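Local coordinates for putative oxidoreductase (Bacteroides fragilis NCTC 9343, PDB 3FHL), which probably acts as an oxidoreductase of the Gfo/Idh/MocA family, pairing an NAD-binding Rossmann domain with a C-terminal alpha/beta domain, at residues C[22-27]-C[263-268]; C[28-33]-C[313-318]; C[121-126]-C[183-188]; C[128-133]-C[242-247]. All coordinates share one frame; numbering follows the deposited sequence.

Contacts 1 and 2 lie toward the periphery and tie neighbouring parts of the Rossmann domain, helix 15-27 and strand 31-37, to helices 261-266 and 309-320. They touch each other where Ile-25 and Ala-22 pack on residues 31-33. Contact 1 is buried and purely apolar. Contact 2 is only partly buried and relies on a stacked ring pair. Contact 3 sits about 4 Å, centre to centre, from the middle of the chain and is polar, built round a salt bridge. Contact 4 packs helix 129-139 against strand 244-248 and mixes charge, water and aromatic rings. Contacts 3 and 4 touch, with a weak hydrogen bond between Gln-186 and Arg-243, and both carry charged groups.

Contact 1: residues C[22-27]-C[263-268]; sequences APFIST and AALLAG
Leu-265 reaches from its helix toward Phe-24 and Pro-23 and makes all the direct contacts here. Its CB and CG form the stalk. They make no close contact with residues 22-27. CG is anti to the carbonyl carbon of Leu-265 (chi1 -67°), which sends the two methyls at the end of the side chain toward helix 15-27. CD1 meets the Phe-24 ring at its edge, near the ring plane. It is 3.7 Å from Phe-24 CE2 and 4.0 Å from Phe-24 CZ. CD2 stands well above the ring plane, over the CE2-CZ side, 3.9 Å from Phe-24 CE2. It also touches Pro-23, with Leu-265 CD2 4.0 Å from Pro-23 CB. Both branches thus meet the CE2-CZ end of the ring, one near its plane and one raised from it. The Phe-24 and Leu-265 side chains cross at about a right angle. No hydrogen bond spans the contact.

The polar bonds stay within each segment. Helix 15-27 is kinked near Pro-23, whose ring nitrogen has no hydrogen to give. The Pro-23 O accepts Thr-27 OG1 at 2.9 Å, in the carbonyl plane and on a lone pair. On the other side Gly-268 has positive phi and closes its helix with a Schellman motif. Val-19 also packs on Leu-265, and Tyr-311 and Pro-271 cover other parts of Phe-24. Helix 15-27 links strands 6-10 and 31-37 in the first beta-alpha-beta unit of the Rossmann fold. The contact is apolar interdomain packing between that unit and the short helix 261-266 of the C-terminal domain.

Contact 2: residues C[28-33]-C[313-318]; sequences NPHFEL and NIYEHL
The backbone N of His-30, whose ring lies on Tyr-315, donates to Asn-28 OD1 at 2.9 Å. The N-H to oxygen angle is 158°, and the donor lies in the plane of the amide carbonyl. This is an Asx turn. It is nested in a type I beta turn from Asn-28 to Phe-31, which carries His-30 toward helix 309-320. Asn-28 ND2 bonds to Gln-312 of that helix.

The His-30 and Tyr-315 rings stack face to face. Their centroids are 3.7 Å apart and the planes differ by 13°. His-30 CG sits over the centre of the tyrosine ring. His-30 ND1 comes within 3.3 Å of Tyr-315 CZ, nearer the rim. His-30 CB adds a CH-pi contact over the same tyrosine face, 3.8 Å from the centroid. Pro-29 CG lies on the opposite face of the histidine, so the imidazole is held between two residues.

The turn joins helix 15-27 to strand 31-37, the second strand of the Rossmann sheet. The stack therefore joins this domain to a helix of the C-terminal domain.

Tyr-315 has CG anti to its own nitrogen (chi1 160°), which points the ring out from the helix toward the turn. At the base of the tyrosine, Phe-31 CE2 is 3.8 Å from Tyr-315 CB. One of two deposited conformers of Ile-314 puts CG2 at the edge of the Phe-31 ring. Ile-6 of the neighbouring strand touches both Phe-31 and Tyr-315.

Contact 3: residues C[121-126]-C[183-188]; sequences VYQNRR and LIDQAI
Arg-126 grips the carboxylate of Asp-185 side-on with two nitrogens. Arg-126 NE is 2.8 Å from Asp-185 OD2, with an N-H to oxygen angle of 164°. Arg-126 NH1 is 2.8 Å from Asp-185 OD1. Each oxygen uses its syn lone pair, and the two flat groups are nearly coplanar. Asp-185 CG is anti to its backbone nitrogen (chi1 179°), which directs the carboxylate out from helix 180-191. Gln-123 closes in from the opposite direction. Its OE1, an acceptor like both carboxylate oxygens, packs tightly at 3.1 Å from Asp-185 CG without hydrogen bonding.

The other side is looser. Gln-186 NE2 donates to the Arg-125 O at 2.9 Å, from well above the carbonyl plane. The Arg-125 side chain brushes Gln-186 NE2 with CB at 3.9 Å, then leads away to its salt bridge with Asp-128. It is partly exposed, while the other touching residues are buried.

Residues 121-126 leave the last strand of the Rossmann sheet, so the ion pair joins that exit to the C-terminal domain. Arg-126 also binds Asp-330 through NH1 and the Glu-325 O through NH2. The paired bonds fix the rotation of the Asp-185 carboxylate, and one buried arginine probably balances two acidic groups.

Contact 4: residues C[128-133]-C[242-247]; sequences DADFLT and PRFALH
Asp-130 packs its side chain against Phe-244 and Arg-243. Its CG stands between the backbone N and the carbonyl carbon (chi1 47°), which lets both oxygens face strand 244-248. Asp-130 OD1 approaches the edge of the Phe-244 ring, 3.7 Å from CE1. Asp-130 OD2 lies 3.5 Å from Arg-243 CG and makes a long salt bridge to Arg-243 NE at 3.6 Å. The carboxylate and guanidinium planes are 78° apart and the one ionic contact is long, unlike a side-on grip.

The Arg-243 chain bends at chi2 (75°) and lays its guanidinium over one Phe-244 face, toward the rim. Arg-243 and Phe-244 form a classic beta bulge opposite Lys-255, which lets two successive residues face the same way. The bulge begins a strand of the large mixed sheet, and helix 129-139 covers it here. Phe-131 CD1 touches Phe-244 CZ at 4.1 Å, at the edge of the Phe-131 ring.

A water lies between the charged groups, 2.7 Å from Asp-128 OD2 and 2.8 Å from Asp-130 OD1. It accepts from Arg-243 NH1. Arg-243 NH2 bonds to Ser-151 OG, and Phe-153 makes a cation-pi contact with the guanidinium. Further along, His-247 NE2 bonds to Glu-241 of the second subunit.

Contact 1: residues C[22-27]-C[263-268]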
loop_
_atom_site.group_PDB
_atom_site.type_symbol
_atom_site.label_atom_id
_atom_site.label_comp_id
_atom_site.label_asym_id
_atom_site.label_seq_id
_atom_site.Cartn_x
_atom_site.Cartn_y
_atom_site.Cartn_z
ATOM N N ALA C 22 -29.033 -17.835 11.424
ATOM C CA ALA C 22 -29.641 -19.131 11.796
ATOM C C ALA C 22 -28.679 -20.251 12.236
ATOM O O ALA C 22 -28.964 -20.913 13.232
ATOM C CB ALA C 22 -30.612 -19.615 10.721
ATOM N N PRO C 23 -27.538 -20.468 11.527
ATOM C CA PRO C 23 -26.619 -21.500 12.020
ATOM C C PRO C 23 -26.070 -21.279 13.435
ATOM O O PRO C 23 -25.786 -22.257 14.123
ATOM C CB PRO C 23 -25.471 -21.451 10.996
ATOM C CG PRO C 23 -26.110 -20.981 9.783
ATOM C CD PRO C 23 -27.032 -19.910 10.257
ATOM N N PHE C 24 -25.940 -20.018 13.855
ATOM C CA PHE C 24 -25.392 -19.671 15.173
ATOM C C PHE C 24 -26.440 -19.484 16.279
ATOM O O PHE C 24 -26.236 -19.939 17.404
ATOM C CB PHE C 24 -24.472 -18.451 15.066
ATOM C CG PHE C 24 -23.271 -18.708 14.209
ATOM C CD1 PHE C 24 -22.216 -19.480 14.694
ATOM C CD2 PHE C 24 -23.231 -18.261 12.892
ATOM C CE1 PHE C 24 -21.101 -19.748 13.900
ATOM C CE2 PHE C 24 -22.124 -18.531 12.082
ATOM C CZ PHE C 24 -21.061 -19.286 12.587
ATOM N N ILE C 25 -27.550 -18.828 15.960
ATOM C CA ILE C 25 -28.681 -18.745 16.890
ATOM C C ILE C 25 -29.120 -20.170 17.278
ATOM O O ILE C 25 -29.379 -20.439 18.450
ATOM C CB ILE C 25 -29.871 -17.922 16.309
ATOM C CG1 ILE C 25 -29.431 -16.493 15.966
ATOM C CG2 ILE C 25 -31.048 -17.881 17.311
ATOM C CD1 ILE C 25 -30.278 -15.829 14.928
ATOM N N SER C 26 -29.142 -21.071 16.293
ATOM C CA SER C 26 -29.489 -22.480 16.482
ATOM C C SER C 26 -28.501 -23.257 17.360
ATOM O O SER C 26 -28.915 -23.911 18.323
ATOM C CB SER C 26 -29.619 -23.175 15.129
ATOM O OG SER C 26 -30.199 -24.456 15.261
ATOM N N THR C 27 -27.206 -23.178 17.057
ATOM C CA THR C 27 -26.221 -23.997 17.778
ATOM C C THR C 27 -25.851 -23.445 19.152
ATOM O O THR C 27 -25.426 -24.199 20.028
ATOM C CB THR C 27 -24.937 -24.258 16.953
ATOM O OG1 THR C 27 -24.385 -23.018 16.495
ATOM C CG2 THR C 27 -25.241 -25.159 15.760
ATOM N N ALA C 263 -17.552 -19.221 3.308
ATOM C CA ALA C 263 -17.630 -20.304 2.318
ATOM C C ALA C 263 -18.193 -21.609 2.908
ATOM O O ALA C 263 -19.030 -22.263 2.283
ATOM C CB ALA C 263 -16.265 -20.554 1.669
ATOM N N ALA C 264 -17.734 -21.981 4.102
ATOM C CA ALA C 264 -18.212 -23.200 4.751
ATOM C C ALA C 264 -19.687 -23.069 5.084
ATOM O O ALA C 264 -20.476 -23.987 4.823
ATOM C CB ALA C 264 -17.397 -23.510 5.996
ATOM N N LEU C 265 -20.068 -21.908 5.610
ATOM C CA LEU C 265 -21.464 -21.646 5.939
ATOM C C LEU C 265 -22.371 -21.593 4.713
ATOM O O LEU C 265 -23.507 -22.051 4.778
ATOM C CB LEU C 265 -21.595 -20.364 6.749
ATOM C CG LEU C 265 -21.011 -20.377 8.161
ATOM C CD1 LEU C 265 -20.807 -18.937 8.626
ATOM C CD2 LEU C 265 -21.877 -21.180 9.164
ATOM N N LEU C 266 -21.865 -21.040 3.606
ATOM C CA LEU C 266 -22.595 -20.996 2.334
ATOM C C LEU C 266 -22.805 -22.420 1.802
ATOM O O LEU C 266 -23.848 -22.724 1.228
ATOM C CB LEU C 266 -21.824 -20.154 1.304
ATOM C CG LEU C 266 -22.450 -19.392 0.118
ATOM C CD1 LEU C 266 -23.090 -20.294 -0.951
ATOM C CD2 LEU C 266 -23.427 -18.303 0.554
ATOM N N ALA C 267 -21.816 -23.287 2.021
ATOM C CA ALA C 267 -21.902 -24.697 1.639
ATOM C C ALA C 267 -22.847 -25.496 2.535
ATOM O O ALA C 267 -23.153 -26.651 2.233
ATOM C CB ALA C 267 -20.519 -25.334 1.656
ATOM N N GLY C 268 -23.270 -24.896 3.649
ATOM C CA GLY C 268 -24.200 -25.532 4.587
ATOM C C GLY C 268 -23.558 -26.344 5.702
ATOM O O GLY C 268 -24.206 -27.211 6.294
#

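Contact 2: residues C[28-33]-C[313-318]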
loop_
_atom_site.group_PDB
_atom_site.type_symbol
_atom_site.label_atom_id
_atom_site.label_comp_id
_atom_site.label_asym_id
_atom_site.label_seq_id
_atom_site.Cartn_x
_atom_site.Cartn_y
_atom_site.Cartn_z
ATOM N N ASN C 28 -26.002 -22.137 19.340
ATOM C CA ASN C 28 -25.734 -21.546 20.648
ATOM C C ASN C 28 -26.851 -21.981 21.599
ATOM O O ASN C 28 -28.034 -21.753 21.312
ATOM C CB ASN C 28 -25.632 -20.023 20.560
ATOM C CG ASN C 28 -25.065 -19.392 21.827
ATOM O OD1 ASN C 28 -25.571 -19.608 22.914
ATOM N ND2 ASN C 28 -24.019 -18.591 21.680
ATOM N N PRO C 29 -26.478 -22.633 22.716
ATOM C CA PRO C 29 -27.450 -23.146 23.693
ATOM C C PRO C 29 -28.176 -22.054 24.484
ATOM O O PRO C 29 -29.181 -22.336 25.135
ATOM C CB PRO C 29 -26.584 -23.987 24.636
ATOM C CG PRO C 29 -25.237 -23.375 24.552
ATOM C CD PRO C 29 -25.091 -22.947 23.116
ATOM N N HIS C 30 -27.687 -20.820 24.414
ATOM C CA HIS C 30 -28.302 -19.722 25.159
ATOM C C HIS C 30 -29.364 -18.992 24.349
ATOM O O HIS C 30 -29.961 -18.022 24.826
ATOM C CB HIS C 30 -27.248 -18.731 25.639
ATOM C CG HIS C 30 -26.152 -19.352 26.447
ATOM N ND1 HIS C 30 -26.332 -19.786 27.743
ATOM C CD2 HIS C 30 -24.852 -19.595 26.146
ATOM C CE1 HIS C 30 -25.196 -20.283 28.202
ATOM N NE2 HIS C 30 -24.281 -20.176 27.254
ATOM N N PHE C 31 -29.591 -19.449 23.120
ATOM C CA PHE C 31 -30.603 -18.857 22.256
ATOM C C PHE C 31 -31.550 -19.939 21.803
ATOM O O PHE C 31 -31.146 -21.087 21.635
ATOM C CB PHE C 31 -29.964 -18.221 20.993
ATOM C CG PHE C 31 -29.131 -16.991 21.279
ATOM C CD1 PHE C 31 -29.665 -15.724 21.110
ATOM C CD2 PHE C 31 -27.818 -17.113 21.725
ATOM C CE1 PHE C 31 -28.905 -14.584 21.396
ATOM C CE2 PHE C 31 -27.058 -15.987 22.028
ATOM C CZ PHE C 31 -27.596 -14.727 21.847
ATOM N N GLU C 32 -32.803 -19.563 21.571
ATOM C CA GLU C 32 -33.703 -20.411 20.816
ATOM C C GLU C 32 -34.026 -19.710 19.505
ATOM O O GLU C 32 -34.504 -18.565 19.504
ATOM C CB GLU C 32 -34.991 -20.708 21.603
ATOM C CG GLU C 32 -35.977 -21.587 20.828
ATOM C CD GLU C 32 -37.372 -21.670 21.451
ATOM O OE1 GLU C 32 -38.194 -22.452 20.929
ATOM O OE2 GLU C 32 -37.652 -20.957 22.439
ATOM N N LEU C 33 -33.744 -20.381 18.390
ATOM C CA LEU C 33 -34.211 -19.923 17.090
ATOM C C LEU C 33 -35.698 -20.224 17.046
ATOM O O LEU C 33 -36.128 -21.285 16.583
ATOM C CB LEU C 33 -33.458 -20.595 15.930
ATOM C CG LEU C 33 -33.763 -20.131 14.487
ATOM C CD1 LEU C 33 -33.503 -18.633 14.242
ATOM C CD2 LEU C 33 -33.005 -20.983 13.461
ATOM N N ASN C 313 -21.435 -12.912 22.584
ATOM C CA ASN C 313 -21.342 -11.592 23.191
ATOM C C ASN C 313 -22.699 -10.990 23.552
ATOM O O ASN C 313 -22.837 -10.364 24.605
ATOM C CB ASN C 313 -20.552 -10.621 22.312
ATOM C CG ASN C 313 -20.526 -9.214 22.892
ATOM O OD1 ASN C 313 -21.062 -8.285 22.300
ATOM N ND2 ASN C 313 -19.936 -9.069 24.078
ATOM N N ILE C 314 -23.685 -11.170 22.673
ATOM C CA ILE C 314 -25.035 -10.676 22.928
ATOM C C ILE C 314 -25.610 -11.327 24.186
ATOM O O ILE C 314 -26.190 -10.635 25.046
ATOM C CB ILE C 314 -25.947 -10.887 21.708
ATOM C CG1 ILE C 314 -25.579 -9.881 20.629
ATOM C CG2 ILE C 314 -27.450 -10.758 22.076
ATOM C CD1 ILE C 314 -26.433 -9.981 19.442
ATOM N N TYR C 315 -25.399 -12.632 24.311
ATOM C CA TYR C 315 -25.837 -13.370 25.485
ATOM C C TYR C 315 -25.185 -12.832 26.756
ATOM O O TYR C 315 -25.877 -12.552 27.734
ATOM C CB TYR C 315 -25.587 -14.875 25.334
ATOM C CG TYR C 315 -25.571 -15.602 26.669
ATOM C CD1 TYR C 315 -26.761 -15.866 27.364
ATOM C CD2 TYR C 315 -24.365 -15.997 27.249
ATOM C CE1 TYR C 315 -26.744 -16.528 28.593
ATOM C CE2 TYR C 315 -24.338 -16.637 28.483
ATOM C CZ TYR C 315 -25.525 -16.898 29.146
ATOM O OH TYR C 315 -25.479 -17.539 30.361
ATOM N N GLU C 316 -23.863 -12.679 26.729
ATOM C CA GLU C 316 -23.107 -12.180 27.885
ATOM C C GLU C 316 -23.505 -10.765 28.279
ATOM O O GLU C 316 -23.492 -10.418 29.444
ATOM C CB GLU C 316 -21.600 -12.303 27.653
ATOM C CG GLU C 316 -21.152 -13.755 27.664
ATOM C CD GLU C 316 -19.654 -13.936 27.622
ATOM O OE1 GLU C 316 -18.911 -12.952 27.827
ATOM O OE2 GLU C 316 -19.226 -15.087 27.382
ATOM N N HIS C 317 -23.908 -9.973 27.299
ATOM C CA HIS C 317 -24.411 -8.642 27.540
ATOM C C HIS C 317 -25.787 -8.644 28.203
ATOM O O HIS C 317 -25.984 -7.980 29.220
ATOM C CB HIS C 317 -24.482 -7.871 26.226
ATOM C CG HIS C 317 -25.089 -6.511 26.359
ATOM N ND1 HIS C 317 -24.529 -5.519 27.135
ATOM C CD2 HIS C 317 -26.200 -5.975 25.806
ATOM C CE1 HIS C 317 -25.269 -4.425 27.050
ATOM N NE2 HIS C 317 -26.288 -4.675 26.246
ATOM N N LEU C 318 -26.726 -9.372 27.605
ATOM C CA LEU C 318 -28.126 -9.363 28.037
ATOM C C LEU C 318 -28.358 -10.156 29.328
ATOM O O LEU C 318 -29.186 -9.777 30.155
ATOM C CB LEU C 318 -29.023 -9.914 26.927
ATOM C CG LEU C 318 -29.225 -9.081 25.661
ATOM C CD1 LEU C 318 -30.017 -9.898 24.677
ATOM C CD2 LEU C 318 -29.907 -7.739 25.940
#

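Contact 3: residues C[121-126]-C[183-188]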
loop_
_atom_site.group_PDB
_atom_site.type_symbol
_atom_site.label_atom_id
_atom_site.label_comp_id
_atom_site.label_asym_id
_atom_site.label_seq_id
_atom_site.Cartn_x
_atom_site.Cartn_y
_atom_site.Cartn_z
ATOM N N VAL C 121 -25.441 -3.520 15.808
ATOM C CA VAL C 121 -25.264 -3.687 14.369
ATOM C C VAL C 121 -24.290 -4.832 14.102
ATOM O O VAL C 121 -23.210 -4.881 14.687
ATOM C CB VAL C 121 -24.869 -2.369 13.650
ATOM C CG1 VAL C 121 -24.508 -2.628 12.180
ATOM C CG2 VAL C 121 -26.033 -1.389 13.690
ATOM N N TYR C 122 -24.707 -5.763 13.248
ATOM C CA TYR C 122 -23.923 -6.955 12.909
ATOM C C TYR C 122 -22.661 -6.605 12.111
ATOM O O TYR C 122 -22.739 -6.229 10.941
ATOM C CB TYR C 122 -24.778 -7.933 12.108
ATOM C CG TYR C 122 -24.137 -9.287 11.896
ATOM C CD1 TYR C 122 -23.819 -10.108 12.979
ATOM C CD2 TYR C 122 -23.877 -9.757 10.615
ATOM C CE1 TYR C 122 -23.247 -11.359 12.797
ATOM C CE2 TYR C 122 -23.308 -10.997 10.419
ATOM C CZ TYR C 122 -23.001 -11.796 11.511
ATOM O OH TYR C 122 -22.426 -13.022 11.314
ATOM N N GLN C 123 -21.507 -6.732 12.755
ATOM C CA GLN C 123 -20.214 -6.544 12.092
ATOM C C GLN C 123 -19.351 -7.757 12.399
ATOM O O GLN C 123 -18.578 -7.765 13.358
ATOM C CB GLN C 123 -19.545 -5.236 12.554
ATOM C CG GLN C 123 -20.418 -3.984 12.354
ATOM C CD GLN C 123 -19.625 -2.697 12.317
ATOM O OE1 GLN C 123 -18.885 -2.446 11.371
ATOM N NE2 GLN C 123 -19.795 -1.859 13.337
ATOM N N ASN C 124 -19.481 -8.794 11.576
ATOM C CA ASN C 124 -18.902 -10.090 11.898
ATOM C C ASN C 124 -17.406 -10.270 11.679
ATOM O O ASN C 124 -16.816 -11.214 12.217
ATOM C CB ASN C 124 -19.643 -11.210 11.171
ATOM C CG ASN C 124 -19.630 -11.061 9.662
ATOM O OD1 ASN C 124 -19.192 -10.064 9.103
ATOM N ND2 ASN C 124 -20.142 -12.064 8.995
ATOM N N ARG C 125 -16.790 -9.377 10.906
ATOM C CA ARG C 125 -15.374 -9.540 10.586
ATOM C C ARG C 125 -14.450 -9.191 11.742
ATOM O O ARG C 125 -13.237 -9.392 11.663
ATOM C CB ARG C 125 -15.004 -8.832 9.278
ATOM C CG ARG C 125 -15.601 -9.557 8.051
ATOM C CD ARG C 125 -14.919 -9.141 6.768
ATOM N NE ARG C 125 -15.521 -9.761 5.586
ATOM C CZ ARG C 125 -15.195 -10.961 5.106
ATOM N NH1 ARG C 125 -14.273 -11.715 5.708
ATOM N NH2 ARG C 125 -15.810 -11.412 4.019
ATOM N N ARG C 126 -15.044 -8.742 12.847
ATOM C CA ARG C 126 -14.337 -8.673 14.118
ATOM C C ARG C 126 -13.996 -10.077 14.632
ATOM O O ARG C 126 -13.120 -10.240 15.476
ATOM C CB ARG C 126 -15.184 -7.942 15.151
ATOM C CG ARG C 126 -15.499 -6.516 14.773
ATOM C CD ARG C 126 -15.981 -5.759 15.968
ATOM N NE ARG C 126 -16.589 -4.474 15.641
ATOM C CZ ARG C 126 -17.156 -3.690 16.549
ATOM N NH1 ARG C 126 -17.684 -2.526 16.204
ATOM N NH2 ARG C 126 -17.186 -4.075 17.816
ATOM N N LEU C 183 -12.988 -2.918 7.122
ATOM C CA LEU C 183 -11.596 -2.601 7.460
ATOM C C LEU C 183 -11.504 -1.426 8.409
ATOM O O LEU C 183 -10.659 -1.415 9.300
ATOM C CB LEU C 183 -10.771 -2.294 6.191
ATOM C CG LEU C 183 -10.726 -3.401 5.120
ATOM C CD1 LEU C 183 -9.718 -3.064 4.049
ATOM C CD2 LEU C 183 -10.379 -4.776 5.732
ATOM N N ILE C 184 -12.320 -0.408 8.150
ATOM C CA ILE C 184 -12.397 0.765 9.009
ATOM C C ILE C 184 -12.900 0.382 10.409
ATOM O O ILE C 184 -12.310 0.790 11.407
ATOM C CB ILE C 184 -13.304 1.864 8.405
ATOM C CG1 ILE C 184 -12.672 2.454 7.135
ATOM C CG2 ILE C 184 -13.491 2.972 9.419
ATOM C CD1 ILE C 184 -13.653 3.115 6.178
ATOM N N ASP C 185 -13.976 -0.407 10.469
ATOM C CA ASP C 185 -14.473 -0.909 11.765
ATOM C C ASP C 185 -13.384 -1.564 12.616
ATOM O O ASP C 185 -13.188 -1.198 13.781
ATOM C CB ASP C 185 -15.636 -1.876 11.566
ATOM C CG ASP C 185 -16.159 -2.433 12.883
ATOM O OD1 ASP C 185 -16.636 -1.632 13.737
ATOM O OD2 ASP C 185 -16.085 -3.672 13.057
ATOM N N GLN C 186 -12.646 -2.485 12.002
ATOM C CA GLN C 186 -11.505 -3.132 12.641
ATOM C C GLN C 186 -10.460 -2.138 13.108
ATOM O O GLN C 186 -9.966 -2.262 14.230
ATOM C CB GLN C 186 -10.860 -4.144 11.690
ATOM C CG GLN C 186 -11.671 -5.439 11.450
ATOM C CD GLN C 186 -11.026 -6.322 10.387
ATOM O OE1 GLN C 186 -10.142 -5.872 9.662
ATOM N NE2 GLN C 186 -11.467 -7.582 10.288
ATOM N N ALA C 187 -10.124 -1.145 12.270
ATOM C CA ALA C 187 -9.070 -0.188 12.643
ATOM C C ALA C 187 -9.478 0.677 13.824
ATOM O O ALA C 187 -8.662 0.932 14.716
ATOM C CB ALA C 187 -8.653 0.693 11.449
ATOM N N ILE C 188 -10.737 1.111 13.820
ATOM C CA ILE C 188 -11.305 1.898 14.943
ATOM C C ILE C 188 -11.328 1.091 16.243
ATOM O O ILE C 188 -10.982 1.612 17.310
ATOM C CB ILE C 188 -12.727 2.423 14.621
ATOM C CG1 ILE C 188 -12.680 3.437 13.471
ATOM C CG2 ILE C 188 -13.389 3.078 15.856
ATOM C CD1 ILE C 188 -14.068 3.711 12.880
#

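Contact 4: residues C[128-133]-C[242-247]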
loop_
_atom_site.group_PDB
_atom_site.type_symbol
_atom_site.label_atom_id
_atom_site.label_comp_id
_atom_site.label_asym_id
_atom_site.label_seq_id
_atom_site.Cartn_x
_atom_site.Cartn_y
_atom_site.Cartn_z
ATOM N N ASP C 128 -13.256 -12.641 12.317
ATOM C CA ASP C 128 -12.451 -13.346 11.310
ATOM C C ASP C 128 -11.221 -13.900 12.010
ATOM O O ASP C 128 -10.712 -13.265 12.931
ATOM C CB ASP C 128 -12.020 -12.387 10.192
ATOM C CG ASP C 128 -13.051 -12.274 9.071
ATOM O OD1 ASP C 128 -14.123 -12.911 9.151
ATOM O OD2 ASP C 128 -12.788 -11.544 8.088
ATOM N N ALA C 129 -10.755 -15.077 11.578
ATOM C CA ALA C 129 -9.531 -15.691 12.120
ATOM C C ALA C 129 -8.327 -14.753 12.091
ATOM O O ALA C 129 -7.604 -14.643 13.079
ATOM C CB ALA C 129 -9.199 -17.007 11.366
ATOM N N ASP C 130 -8.131 -14.068 10.964
ATOM C CA ASP C 130 -6.982 -13.175 10.796
ATOM C C ASP C 130 -6.972 -12.016 11.779
ATOM O O ASP C 130 -5.969 -11.787 12.432
ATOM C CB ASP C 130 -6.816 -12.697 9.334
ATOM C CG ASP C 130 -8.117 -12.201 8.702
ATOM O OD1 ASP C 130 -8.963 -11.589 9.385
ATOM O OD2 ASP C 130 -8.285 -12.422 7.488
ATOM N N PHE C 131 -8.105 -11.319 11.900
ATOM C CA PHE C 131 -8.229 -10.179 12.835
ATOM C C PHE C 131 -8.130 -10.576 14.310
ATOM O O PHE C 131 -7.463 -9.898 15.116
ATOM C CB PHE C 131 -9.535 -9.435 12.579
ATOM C CG PHE C 131 -9.701 -8.199 13.416
ATOM C CD1 PHE C 131 -8.843 -7.108 13.251
ATOM C CD2 PHE C 131 -10.717 -8.116 14.358
ATOM C CE1 PHE C 131 -8.990 -5.962 14.016
ATOM C CE2 PHE C 131 -10.874 -6.950 15.142
ATOM C CZ PHE C 131 -10.012 -5.879 14.957
ATOM N N LEU C 132 -8.795 -11.674 14.678
ATOM C CA LEU C 132 -8.640 -12.238 16.026
ATOM C C LEU C 132 -7.187 -12.584 16.335
ATOM O O LEU C 132 -6.725 -12.402 17.456
ATOM C CB LEU C 132 -9.531 -13.484 16.196
ATOM C CG LEU C 132 -11.043 -13.229 16.279
ATOM C CD1 LEU C 132 -11.788 -14.561 16.401
ATOM C CD2 LEU C 132 -11.400 -12.331 17.469
ATOM N N THR C 133 -6.468 -13.083 15.333
ATOM C CA THR C 133 -5.063 -13.388 15.511
ATOM C C THR C 133 -4.257 -12.108 15.666
ATOM O O THR C 133 -3.393 -12.031 16.532
ATOM C CB THR C 133 -4.528 -14.232 14.349
ATOM O OG1 THR C 133 -5.330 -15.416 14.219
ATOM C CG2 THR C 133 -3.102 -14.636 14.618
ATOM N N PRO C 242 -0.732 -8.574 1.073
ATOM C CA PRO C 242 -1.126 -9.213 2.330
ATOM C C PRO C 242 -2.467 -8.704 2.844
ATOM O O PRO C 242 -2.803 -7.534 2.640
ATOM C CB PRO C 242 -0.028 -8.782 3.301
ATOM C CG PRO C 242 1.162 -8.494 2.412
ATOM C CD PRO C 242 0.582 -7.907 1.182
ATOM N N ARG C 243 -3.221 -9.590 3.491
ATOM C CA ARG C 243 -4.427 -9.220 4.210
ATOM C C ARG C 243 -4.047 -8.297 5.369
ATOM O O ARG C 243 -4.681 -7.269 5.581
ATOM C CB ARG C 243 -5.150 -10.484 4.720
ATOM C CG ARG C 243 -6.346 -10.214 5.655
ATOM C CD ARG C 243 -7.590 -9.706 4.930
ATOM N NE ARG C 243 -8.577 -9.185 5.878
ATOM C CZ ARG C 243 -8.557 -7.953 6.383
ATOM N NH1 ARG C 243 -9.495 -7.570 7.239
ATOM N NH2 ARG C 243 -7.601 -7.105 6.035
ATOM N N PHE C 244 -2.995 -8.666 6.089
ATOM C CA PHE C 244 -2.437 -7.811 7.130
ATOM C C PHE C 244 -0.933 -7.754 7.011
ATOM O O PHE C 244 -0.278 -8.767 6.738
ATOM C CB PHE C 244 -2.783 -8.322 8.534
ATOM C CG PHE C 244 -4.213 -8.063 8.953
ATOM C CD1 PHE C 244 -5.131 -9.111 9.013
ATOM C CD2 PHE C 244 -4.644 -6.776 9.292
ATOM C CE1 PHE C 244 -6.473 -8.875 9.403
ATOM C CE2 PHE C 244 -5.966 -6.542 9.673
ATOM C CZ PHE C 244 -6.880 -7.584 9.730
ATOM N N ALA C 245 -0.378 -6.568 7.229
ATOM C CA ALA C 245 1.055 -6.451 7.455
ATOM C C ALA C 245 1.203 -5.486 8.602
ATOM O O ALA C 245 0.782 -4.343 8.505
ATOM C CB ALA C 245 1.785 -5.928 6.211
ATOM N N LEU C 246 1.770 -5.971 9.697
ATOM C CA LEU C 246 1.994 -5.137 10.867
ATOM C C LEU C 246 3.477 -5.083 11.126
ATOM O O LEU C 246 4.161 -6.073 10.935
ATOM C CB LEU C 246 1.264 -5.715 12.088
ATOM C CG LEU C 246 -0.232 -5.390 12.209
ATOM C CD1 LEU C 246 -1.057 -6.181 11.241
ATOM C CD2 LEU C 246 -0.690 -5.698 13.625
ATOM N N HIS C 247 3.961 -3.926 11.567
ATOM C CA HIS C 247 5.383 -3.756 11.817
ATOM C C HIS C 247 5.540 -3.123 13.172
ATOM O O HIS C 247 4.834 -2.179 13.497
ATOM C CB HIS C 247 6.037 -2.866 10.724
ATOM C CG HIS C 247 5.991 -3.469 9.348
ATOM N ND1 HIS C 247 6.647 -4.636 9.026
ATOM C CD2 HIS C 247 5.347 -3.080 8.223
ATOM C CE1 HIS C 247 6.399 -4.948 7.767
ATOM N NE2 HIS C 247 5.618 -4.014 7.252
HETATM O O HOH W 1 -10.874 -9.734 8.534
#